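Local atomic coordinates of (R)-specific enoyl-CoA hydratase (Pseudomonas aeruginosa, PDB entry 5CPG), a protein that probably hydrates trans-2-enoyl-CoA thioesters to (R)-3-hydroxyacyl-CoA, or catalyses the reverse dehydration, as a two-chain hotdog-fold enzyme. Residues A[120-123]-A[124-128]; A[29-32]-A[33-37]; A[92-95]-A[96-99]. One frame throughout, in Å; residues are numbered along the deposited sequence.

Interaction 1 of 3, residues A[120-123]-A[124-128]; sequences VFNQ and AGKQV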
loop_
_atom_site.group_PDB
_atom_site.type_symbol
_atom_site.label_atom_id
_atom_site.label_comp_id
_atom_site.label_asym_id
_atom_site.label_seq_id
_atom_site.Cartn_x
_atom_site.Cartn_y
_atom_site.Cartn_z
ATOM N N VAL A 120 -2.898 -0.107 13.344
ATOM C CA VAL A 120 -2.417 -1.488 13.173
ATOM C C VAL A 120 -1.559 -1.832 14.376
ATOM O O VAL A 120 -0.670 -1.071 14.765
ATOM C CB VAL A 120 -1.563 -1.697 11.892
ATOM C CG1 VAL A 120 -1.235 -3.204 11.733
ATOM C CG2 VAL A 120 -2.303 -1.191 10.674
ATOM N N PHE A 121 -1.833 -3.007 14.943
ATOM C CA PHE A 121 -1.105 -3.505 16.110
ATOM C C PHE A 121 -0.494 -4.846 15.823
ATOM O O PHE A 121 -1.055 -5.621 15.062
ATOM C CB PHE A 121 -2.039 -3.655 17.316
ATOM C CG PHE A 121 -2.697 -2.376 17.725
ATOM C CD1 PHE A 121 -3.901 -2.034 17.165
ATOM C CD2 PHE A 121 -2.082 -1.509 18.617
ATOM C CE1 PHE A 121 -4.550 -0.830 17.497
ATOM C CE2 PHE A 121 -2.730 -0.275 18.977
ATOM C CZ PHE A 121 -3.952 0.042 18.411
ATOM N N ASN A 122 0.614 -5.128 16.482
ATOM C CA ASN A 122 1.237 -6.434 16.337
ATOM C C ASN A 122 0.800 -7.349 17.475
ATOM O O ASN A 122 -0.015 -6.974 18.324
ATOM C CB ASN A 122 2.764 -6.326 16.268
ATOM C CG ASN A 122 3.406 -5.783 17.554
ATOM O OD1 ASN A 122 2.808 -5.807 18.623
ATOM N ND2 ASN A 122 4.632 -5.295 17.441
ATOM N N GLN A 123 1.363 -8.548 17.484
ATOM C CA GLN A 123 0.908 -9.613 18.393
ATOM C C GLN A 123 1.140 -9.289 19.874
ATOM O O GLN A 123 0.528 -9.905 20.753
ATOM C CB GLN A 123 1.591 -10.942 18.019
ATOM C CG GLN A 123 3.109 -11.028 18.256
ATOM C CD GLN A 123 3.887 -10.441 17.128
ATOM O OE1 GLN A 123 3.304 -9.855 16.205
ATOM N NE2 GLN A 123 5.208 -10.650 17.141
ATOM N N ALA A 124 2.010 -8.320 20.135
ATOM C CA ALA A 124 2.355 -7.908 21.492
ATOM C C ALA A 124 1.540 -6.676 21.901
ATOM O O ALA A 124 1.722 -6.079 22.976
ATOM C CB ALA A 124 3.811 -7.631 21.583
ATOM N N GLY A 125 0.630 -6.288 21.027
ATOM C CA GLY A 125 -0.243 -5.170 21.317
ATOM C C GLY A 125 0.363 -3.800 21.063
ATOM O O GLY A 125 -0.277 -2.790 21.356
ATOM N N LYS A 126 1.588 -3.761 20.547
ATOM C CA LYS A 126 2.281 -2.518 20.246
ATOM C C LYS A 126 1.723 -1.945 18.935
ATOM O O LYS A 126 1.517 -2.686 17.987
ATOM C CB LYS A 126 3.778 -2.760 20.120
ATOM C CG LYS A 126 4.417 -3.133 21.458
ATOM C CD LYS A 126 4.503 -1.902 22.357
ATOM C CE LYS A 126 5.156 -2.224 23.707
ATOM N NZ LYS A 126 4.240 -2.849 24.713
ATOM N N GLN A 127 1.495 -0.645 18.864
ATOM C CA GLN A 127 0.991 -0.077 17.596
ATOM C C GLN A 127 2.122 0.056 16.553
ATOM O O GLN A 127 3.178 0.614 16.820
ATOM C CB GLN A 127 0.311 1.278 17.873
ATOM C CG GLN A 127 -0.376 1.878 16.646
ATOM C CD GLN A 127 -1.312 3.015 17.021
ATOM O OE1 GLN A 127 -1.330 3.444 18.158
ATOM N NE2 GLN A 127 -2.105 3.484 16.069
ATOM N N VAL A 128 1.907 -0.467 15.349
ATOM C CA VAL A 128 2.927 -0.371 14.311
ATOM C C VAL A 128 2.606 0.712 13.275
ATOM O O VAL A 128 3.497 1.259 12.660
ATOM C CB VAL A 128 3.144 -1.717 13.627
ATOM C CG1 VAL A 128 3.620 -2.736 14.652
ATOM C CG2 VAL A 128 1.899 -2.205 12.960
#
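The turn of the hairpin between strands 113-121 and 127-136 is a type I turn from N122 to G125 with a G1 bulge, and F121 pairs with Q127 just below it as a non-hydrogen-bonded antiparallel pair. The evidence for the bulge is that N122 N reaches K126 O (3.0 Å) while G125 N turns back to N122 O (2.9 Å), with G125 at phi 82°. The N122 side chain holds the turn from within: chi1 of 64° puts CG between its own N and carbonyl carbon, and OD1 accepts from A124 N (3.0 Å), an Asx turn, and from K126 N (3.1 Å). The two donors arrive above opposite faces of the amide plane. Below the turn, V128 N donates to V120 O at 2.7 Å, and V120 CG1 meets V128 CG2 at 3.5 Å. On the other face, F121 CE2 lies 3.6 Å from Q127 CB, the ring and the Q127 amide being 35° apart; that amide's NE2 bonds to V129 O. V120 packs on S63 and I67 of helix 62-73 and on L99 and V101 of strand 98-109, whereas F121 touches E102 of the same strand.

Interaction 2 of 3, residues A[29-32]-A[33-37]; sequences QLFA and AVSGD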
loop_
_atom_site.group_PDB
_atom_site.type_symbol
_atom_site.label_atom_id
_atom_site.label_comp_id
_atom_site.label_asym_id
_atom_site.label_seq_id
_atom_site.Cartn_x
_atom_site.Cartn_y
_atom_site.Cartn_z
ATOM N N GLN A 29 7.069 -11.805 -0.047
ATOM C CA GLN A 29 7.353 -12.028 -1.458
ATOM C C GLN A 29 6.256 -11.421 -2.364
ATOM O O GLN A 29 6.572 -10.810 -3.363
ATOM C CB GLN A 29 7.485 -13.510 -1.741
ATOM C CG GLN A 29 8.708 -14.106 -1.089
ATOM C CD GLN A 29 8.671 -15.609 -1.100
ATOM O OE1 GLN A 29 7.602 -16.218 -1.020
ATOM N NE2 GLN A 29 9.841 -16.216 -1.156
ATOM N N LEU A 30 4.987 -11.583 -1.999
ATOM C CA LEU A 30 3.926 -11.015 -2.805
ATOM C C LEU A 30 4.031 -9.480 -2.820
ATOM O O LEU A 30 3.801 -8.850 -3.861
ATOM C CB LEU A 30 2.534 -11.432 -2.266
ATOM C CG LEU A 30 2.295 -12.915 -2.487
ATOM C CD1 LEU A 30 1.128 -13.335 -1.610
ATOM C CD2 LEU A 30 1.995 -13.234 -3.981
ATOM N N PHE A 31 4.346 -8.863 -1.675
ATOM C CA PHE A 31 4.337 -7.404 -1.680
ATOM C C PHE A 31 5.483 -6.868 -2.523
ATOM O O PHE A 31 5.329 -5.855 -3.227
ATOM C CB PHE A 31 4.392 -6.832 -0.267
ATOM C CG PHE A 31 4.079 -5.373 -0.229
ATOM C CD1 PHE A 31 2.767 -4.932 -0.114
ATOM C CD2 PHE A 31 5.084 -4.437 -0.362
ATOM C CE1 PHE A 31 2.482 -3.551 -0.115
ATOM C CE2 PHE A 31 4.799 -3.096 -0.341
ATOM C CZ PHE A 31 3.489 -2.654 -0.215
ATOM N N ALA A 32 6.636 -7.567 -2.472
ATOM C CA ALA A 32 7.794 -7.187 -3.297
ATOM C C ALA A 32 7.426 -7.282 -4.761
ATOM O O ALA A 32 7.760 -6.408 -5.572
ATOM C CB ALA A 32 9.002 -8.083 -3.015
ATOM N N ALA A 33 6.715 -8.348 -5.107
ATOM C CA ALA A 33 6.386 -8.601 -6.498
ATOM C C ALA A 33 5.479 -7.529 -7.055
ATOM O O ALA A 33 5.628 -7.115 -8.201
ATOM C CB ALA A 33 5.728 -9.976 -6.673
ATOM N N VAL A 34 4.522 -7.092 -6.268
ATOM C CA VAL A 34 3.555 -6.159 -6.816
ATOM C C VAL A 34 4.044 -4.706 -6.660
ATOM O O VAL A 34 3.697 -3.837 -7.482
ATOM C CB VAL A 34 2.181 -6.375 -6.169
ATOM C CG1 VAL A 34 2.183 -5.875 -4.718
ATOM C CG2 VAL A 34 1.113 -5.678 -7.058
ATOM N N SER A 35 4.901 -4.437 -5.662
ATOM C CA SER A 35 5.427 -3.072 -5.519
ATOM C C SER A 35 6.661 -2.823 -6.386
ATOM O O SER A 35 6.936 -1.685 -6.807
ATOM C CB SER A 35 5.770 -2.787 -4.045
ATOM O OG SER A 35 6.844 -3.600 -3.600
ATOM N N GLY A 36 7.444 -3.887 -6.592
ATOM C CA GLY A 36 8.745 -3.767 -7.210
ATOM C C GLY A 36 9.872 -3.525 -6.228
ATOM O O GLY A 36 11.022 -3.354 -6.636
ATOM N N ASP A 37 9.540 -3.487 -4.945
ATOM C CA ASP A 37 10.526 -3.222 -3.862
ATOM C C ASP A 37 11.213 -4.515 -3.478
ATOM O O ASP A 37 10.746 -5.270 -2.588
ATOM C CB ASP A 37 9.874 -2.587 -2.636
ATOM C CG ASP A 37 10.866 -2.189 -1.555
ATOM O OD1 ASP A 37 12.056 -2.605 -1.641
ATOM O OD2 ASP A 37 10.446 -1.466 -0.617
#
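Q29 O starts the series by accepting from A33 N at 3.0 Å, a regular i to i+4 bond near the C-terminal end of helix 25-35. L30 O takes V34 N in the same way, at 3.1 Å. F31 does more. Its O is gripped by two donors of one residue, S35 N at 2.9 Å and S35 OG at 2.7 Å, which reach it from opposite faces of the carbonyl plane. With chi1 near 66°, the S35 hydroxyl is folded back over the helix, where it donates to F31 O and accepts from D37 N (3.0 Å, N-H...O angle 160°). The F31 ring passes obliquely by the serine, CE2 to S35 CB 3.8 Å. A32 O accepts the last bond, from G36 N (2.7 Å), and A32 CB sits 3.3 Å from D37 O. H59 meets the F31 ring with its own and is hydrogen-bonded through NE2 to D37 O. D37 OD1 bonds N39, while S35 O takes the hydroxyl of Y19 of the second subunit and the Q29 side chain packs on P150 of that subunit. G36, with positive phi, is the first residue to leave the helical angles, and the S35 hydroxyl and D37 N form an ST turn. The run from F31 through V34, S35, G36 and D37 to N39 fits the first part of the hydratase 2 motif; in relatives its Asp is catalytic, so D37 is probably at the active site.

Interaction 3 of 3, residues A[92-95]-A[96-99]; sequences PVKL and GDDL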
loop_
_atom_site.group_PDB
_atom_site.type_symbol
_atom_site.label_atom_id
_atom_site.label_comp_id
_atom_site.label_asym_id
_atom_site.label_seq_id
_atom_site.Cartn_x
_atom_site.Cartn_y
_atom_site.Cartn_z
ATOM N N PRO A 92 8.660 -1.149 13.227
ATOM C CA PRO A 92 8.821 -2.136 12.158
ATOM C C PRO A 92 8.002 -3.408 12.398
ATOM O O PRO A 92 7.598 -3.733 13.528
ATOM C CB PRO A 92 10.309 -2.459 12.203
ATOM C CG PRO A 92 10.683 -2.187 13.609
ATOM C CD PRO A 92 9.872 -1.043 14.061
ATOM N N VAL A 93 7.754 -4.112 11.316
ATOM C CA VAL A 93 7.033 -5.372 11.361
ATOM C C VAL A 93 7.991 -6.448 10.878
ATOM O O VAL A 93 8.617 -6.280 9.817
ATOM C CB VAL A 93 5.797 -5.327 10.473
ATOM C CG1 VAL A 93 5.061 -6.700 10.471
ATOM C CG2 VAL A 93 4.855 -4.177 10.929
ATOM N N LYS A 94 8.114 -7.538 11.639
ATOM C CA LYS A 94 9.127 -8.534 11.309
ATOM C C LYS A 94 8.467 -9.793 10.789
ATOM O O LYS A 94 7.274 -10.013 11.030
ATOM C CB LYS A 94 10.000 -8.830 12.538
ATOM C CG LYS A 94 10.706 -7.575 13.068
ATOM C CD LYS A 94 11.532 -7.837 14.315
ATOM C CE LYS A 94 10.665 -8.291 15.474
ATOM N NZ LYS A 94 11.307 -8.062 16.805
ATOM N N LEU A 95 9.223 -10.580 10.039
ATOM C CA LEU A 95 8.775 -11.901 9.630
ATOM C C LEU A 95 8.298 -12.665 10.847
ATOM O O LEU A 95 8.986 -12.699 11.873
ATOM C CB LEU A 95 9.917 -12.649 8.945
ATOM C CG LEU A 95 9.612 -14.055 8.453
ATOM C CD1 LEU A 95 8.528 -14.012 7.377
ATOM C CD2 LEU A 95 10.924 -14.650 7.905
ATOM N N GLY A 96 7.106 -13.259 10.764
ATOM C CA GLY A 96 6.581 -13.961 11.927
ATOM C C GLY A 96 5.771 -13.155 12.927
ATOM O O GLY A 96 5.335 -13.676 13.954
ATOM N N ASP A 97 5.563 -11.870 12.658
ATOM C CA ASP A 97 4.632 -11.081 13.455
ATOM C C ASP A 97 3.210 -11.370 13.001
ATOM O O ASP A 97 3.021 -11.946 11.937
ATOM C CB ASP A 97 4.936 -9.574 13.298
ATOM C CG ASP A 97 6.167 -9.147 14.055
ATOM O OD1 ASP A 97 6.703 -9.936 14.846
ATOM O OD2 ASP A 97 6.627 -7.998 13.879
ATOM N N ASP A 98 2.195 -10.987 13.802
ATOM C CA ASP A 98 0.792 -11.077 13.375
ATOM C C ASP A 98 0.210 -9.700 13.563
ATOM O O ASP A 98 0.414 -9.114 14.607
ATOM C CB ASP A 98 -0.018 -12.073 14.205
ATOM C CG ASP A 98 0.278 -13.509 13.852
ATOM O OD1 ASP A 98 -0.236 -13.980 12.808
ATOM O OD2 ASP A 98 0.979 -14.176 14.646
ATOM N N LEU A 99 -0.505 -9.206 12.574
ATOM C CA LEU A 99 -1.015 -7.840 12.687
ATOM C C LEU A 99 -2.522 -7.839 12.815
ATOM O O LEU A 99 -3.220 -8.651 12.232
ATOM C CB LEU A 99 -0.603 -7.003 11.464
ATOM C CG LEU A 99 0.881 -6.908 11.233
ATOM C CD1 LEU A 99 1.130 -6.007 10.008
ATOM C CD2 LEU A 99 1.584 -6.358 12.462
HETATM O O HOH W 1 5.790 -5.469 14.726
HETATM O O HOH W 2 8.369 -12.020 14.486
#
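D97 turns its carboxylate back onto the backbone of K94: OD2 accepts from K94 N at 2.7 Å, with an N-H...O angle of 174°. The bond is almost straight at the hydrogen, yet the donor stands about 60° out of the carboxylate plane. A chi1 of -75° places CG beside the D97 backbone N and anti to the carbonyl carbon, which lets the carboxylate lie over the turn. The same OD2 has a second donor, a water 2.8 Å away that also donates to P92 O. OD1 is served separately. A second water donates to both D97 OD1 (2.7 Å) and L95 O, and Q123 NE2 supplies a further bond to OD1. Both carboxylate oxygens of this buried side chain therefore have partners of their own. K94 NZ makes no salt bridge with D97, staying 5.3 Å from OD1, where a weak electrostatic attraction is possible; the K94 side chain touches E55.

The backbone here is a type II beta turn from K94 to D97 leading into strand 98-109. D97 N closes it onto K94 O at 3.0 Å, the donor lying above the carbonyl plane, and G96 holds the left-handed position with positive phi. Further backbone bonds tie L95 to R56, and both G96 and D97 to I23, so the loop is stitched to two other parts of the chain. Beneath the polar groups V93 and L99 reach toward each other tip to tip, V93 CG1 to L99 CD1 4.0 Å, and L99 goes on to S63 and L66 of helix 62-73.

Interactions 1 and 3 form one continuous region, their centres about 9 Å apart, on neighbouring strands of the hotdog sheet. Q123 joins the two turns through two probable hydrogen bonds: besides the one from its NE2 to D97, its OE1 lies 2.9 Å from D98 N. Beneath it V120 CG1 packs 3.9 Å from L99 CB. Interaction 2 stands apart, its nearest atoms about 12 Å from interaction 1 and about 8 Å from interaction 3. Of the three contacts it alone meets the second subunit. Its stretch from F31 carries the first part of the hydratase 2 motif, with D37 at the position that is catalytic in related (R)-hydratases, so interaction 2 is probably the one at the active site.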